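Local structure of 3-oxoacyl-(acyl-carrier protein) synthase II (Thermus thermophilus, 1J3N) at residues A[7-12]-A[350-355]. The protein probably catalyses the chain-elongating condensation of fatty acid synthesis, joining malonyl-ACP to an acyl chain with loss of carbon dioxide. Sequence-based numbering, arbitrary orientation.
Sequences TGLGAL and ATVQAL
The one flat side-chain group in this contact is the amide of Gln353, and Leu9 meets the stem behind it. The contact lies inside the layered alpha-beta-alpha-beta-alpha fold of the thiolase-like condensing enzymes, where helix 343-357 packs against strand 4-13. CD1 of Leu9 lies 4.0 Å from CG of Gln353. This methyl is above one face of the amide plane but well out past its edge, on the side between CG and NE2; the nearest amide atom to Leu9 CD1 is Gln353 NE2, at 4.4 Å. Helix 19-28 takes the polar edge: OE1 accepts a hydrogen bond from NE2 of Gln26, NE2 donates one to O of Gln19, and Phe22 and His23 also touch the Gln353 side chain. These two bonds should fix the rotation of the amide and satisfy both of its buried polar atoms.

The contact joins the N-terminal half of the chain to the C-terminal half. Val352 also packs on Phe405 of strand 399-406, consistent with a place for its helix in the central helical layer, and Tyr252 touches both Leu9 and Val352.

No hydrogen bond links the two segments. The backbones stay well apart, with 9.0 Å between CA of Leu9 and CA of Val352. Leu9 and Val352 both point into this gap, while Gln353 starts off the line and only its outer chain comes near. That chain is extended beyond CG (chi2 -177°), which carries the amide past the leucine. The second leucine methyl, CD2 of Leu9, makes a looser apolar contact with CG1 of Val352, at 4.4 Å.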
ATOM      1  N   THR A   7      18.102   6.247 -12.786  1.00 24.59           N
ATOM      2  CA  THR A   7      18.430   6.999 -13.990  1.00 23.20           C
ATOM      3  C   THR A   7      17.557   8.228 -14.213  1.00 23.48           C
ATOM      4  O   THR A   7      17.728   8.945 -15.201  1.00 23.84           O
ATOM      5  CB  THR A   7      18.302   6.105 -15.233  1.00 24.08           C
ATOM      6  OG1 THR A   7      16.940   5.673 -15.369  1.00 23.67           O
ATOM      7  CG2 THR A   7      19.213   4.883 -15.109  1.00 21.66           C
ATOM      8  N   GLY A   8      16.612   8.458 -13.312  1.00 21.72           N
ATOM      9  CA  GLY A   8      15.738   9.607 -13.447  1.00 22.77           C
ATOM     10  C   GLY A   8      15.277  10.121 -12.101  1.00 22.54           C
ATOM     11  O   GLY A   8      14.906   9.341 -11.232  1.00 24.72           O
ATOM     12  N   LEU A   9      15.307  11.438 -11.923  1.00 22.86           N
ATOM     13  CA  LEU A   9      14.877  12.038 -10.677  1.00 21.39           C
ATOM     14  C   LEU A   9      13.802  13.083 -10.957  1.00 21.85           C
ATOM     15  O   LEU A   9      14.054  14.088 -11.625  1.00 18.25           O
ATOM     16  CB  LEU A   9      16.069  12.687  -9.960  1.00 23.15           C
ATOM     17  CG  LEU A   9      17.262  11.769  -9.655  1.00 22.48           C
ATOM     18  CD1 LEU A   9      18.445  12.600  -9.196  1.00 24.49           C
ATOM     19  CD2 LEU A   9      16.884  10.737  -8.593  1.00 20.77           C
ATOM     20  N   GLY A  10      12.598  12.813 -10.469  1.00 21.67           N
ATOM     21  CA  GLY A  10      11.488  13.734 -10.636  1.00 22.77           C
ATOM     22  C   GLY A  10      11.162  14.262  -9.256  1.00 22.26           C
ATOM     23  O   GLY A  10      10.563  13.561  -8.444  1.00 19.49           O
ATOM     24  N   ALA A  11      11.570  15.495  -8.987  1.00 23.23           N
ATOM     25  CA  ALA A  11      11.344  16.101  -7.684  1.00 23.91           C
ATOM     26  C   ALA A  11      10.399  17.296  -7.713  1.00 23.85           C
ATOM     27  O   ALA A  11      10.599  18.238  -8.479  1.00 21.77           O
ATOM     28  CB  ALA A  11      12.685  16.527  -7.085  1.00 24.83           C
ATOM     29  N   LEU A  12       9.364  17.242  -6.878  1.00 22.86           N
ATOM     30  CA  LEU A  12       8.406  18.340  -6.763  1.00 23.83           C
ATOM     31  C   LEU A  12       8.441  18.680  -5.277  1.00 23.06           C
ATOM     32  O   LEU A  12       7.781  18.028  -4.471  1.00 24.83           O
ATOM     33  CB  LEU A  12       7.004  17.886  -7.182  1.00 22.27           C
ATOM     34  CG  LEU A  12       5.939  18.982  -7.266  1.00 24.65           C
ATOM     35  CD1 LEU A  12       6.383  20.069  -8.241  1.00 25.73           C
ATOM     36  CD2 LEU A  12       4.620  18.379  -7.710  1.00 24.35           C
ATOM     37  N   ALA A 350      17.513  13.277  -2.739  1.00 18.82           N
ATOM     38  CA  ALA A 350      18.578  14.066  -2.140  1.00 19.83           C
ATOM     39  C   ALA A 350      19.788  13.172  -1.857  1.00 21.08           C
ATOM     40  O   ALA A 350      20.934  13.572  -2.075  1.00 22.95           O
ATOM     41  CB  ALA A 350      18.084  14.715  -0.839  1.00 16.05           C
ATOM     42  N   THR A 351      19.525  11.956  -1.383  1.00 22.34           N
ATOM     43  CA  THR A 351      20.594  11.012  -1.061  1.00 22.12           C
ATOM     44  C   THR A 351      21.339  10.566  -2.315  1.00 24.38           C
ATOM     45  O   THR A 351      22.558  10.410  -2.300  1.00 23.97           O
ATOM     46  CB  THR A 351      20.034   9.773  -0.322  1.00 24.16           C
ATOM     47  OG1 THR A 351      19.339  10.203   0.859  1.00 23.05           O
ATOM     48  CG2 THR A 351      21.164   8.837   0.080  1.00 23.59           C
ATOM     49  N   VAL A 352      20.606  10.358  -3.403  1.00 23.55           N
ATOM     50  CA  VAL A 352      21.226   9.962  -4.661  1.00 26.52           C
ATOM     51  C   VAL A 352      22.030  11.134  -5.225  1.00 26.20           C
ATOM     52  O   VAL A 352      23.093  10.932  -5.806  1.00 27.35           O
ATOM     53  CB  VAL A 352      20.157   9.521  -5.700  1.00 25.75           C
ATOM     54  CG1 VAL A 352      20.764   9.438  -7.088  1.00 25.66           C
ATOM     55  CG2 VAL A 352      19.590   8.177  -5.304  1.00 26.39           C
ATOM     56  N   GLN A 353      21.520  12.354  -5.037  1.00 27.64           N
ATOM     57  CA  GLN A 353      22.188  13.565  -5.527  1.00 25.75           C
ATOM     58  C   GLN A 353      23.505  13.824  -4.794  1.00 26.29           C
ATOM     59  O   GLN A 353      24.462  14.320  -5.388  1.00 25.69           O
ATOM     60  CB  GLN A 353      21.278  14.791  -5.379  1.00 24.31           C
ATOM     61  CG  GLN A 353      20.017  14.755  -6.241  1.00 23.83           C
ATOM     62  CD  GLN A 353      19.178  16.020  -6.121  1.00 22.18           C
ATOM     63  OE1 GLN A 353      18.906  16.497  -5.018  1.00 20.06           O
ATOM     64  NE2 GLN A 353      18.743  16.555  -7.261  1.00 23.37           N
ATOM     65  N   ALA A 354      23.551  13.499  -3.505  1.00 26.03           N
ATOM     66  CA  ALA A 354      24.767  13.694  -2.721  1.00 27.43           C
ATOM     67  C   ALA A 354      25.878  12.751  -3.199  1.00 27.12           C
ATOM     68  O   ALA A 354      27.047  13.123  -3.198  1.00 25.79           O
ATOM     69  CB  ALA A 354      24.492  13.462  -1.245  1.00 23.15           C
ATOM     70  N   LEU A 355      25.511  11.532  -3.593  1.00 28.07           N
ATOM     71  CA  LEU A 355      26.492  10.559  -4.078  1.00 27.83           C
ATOM     72  C   LEU A 355      27.013  10.958  -5.452  1.00 28.53           C
ATOM     73  O   LEU A 355      28.219  10.966  -5.704  1.00 29.87           O
ATOM     74  CB  LEU A 355      25.866   9.165  -4.182  1.00 28.19           C
ATOM     75  CG  LEU A 355      25.523   8.390  -2.909  1.00 28.11           C
ATOM     76  CD1 LEU A 355      24.760   7.130  -3.279  1.00 27.62           C
ATOM     77  CD2 LEU A 355      26.790   8.039  -2.160  1.00 28.66           C
TER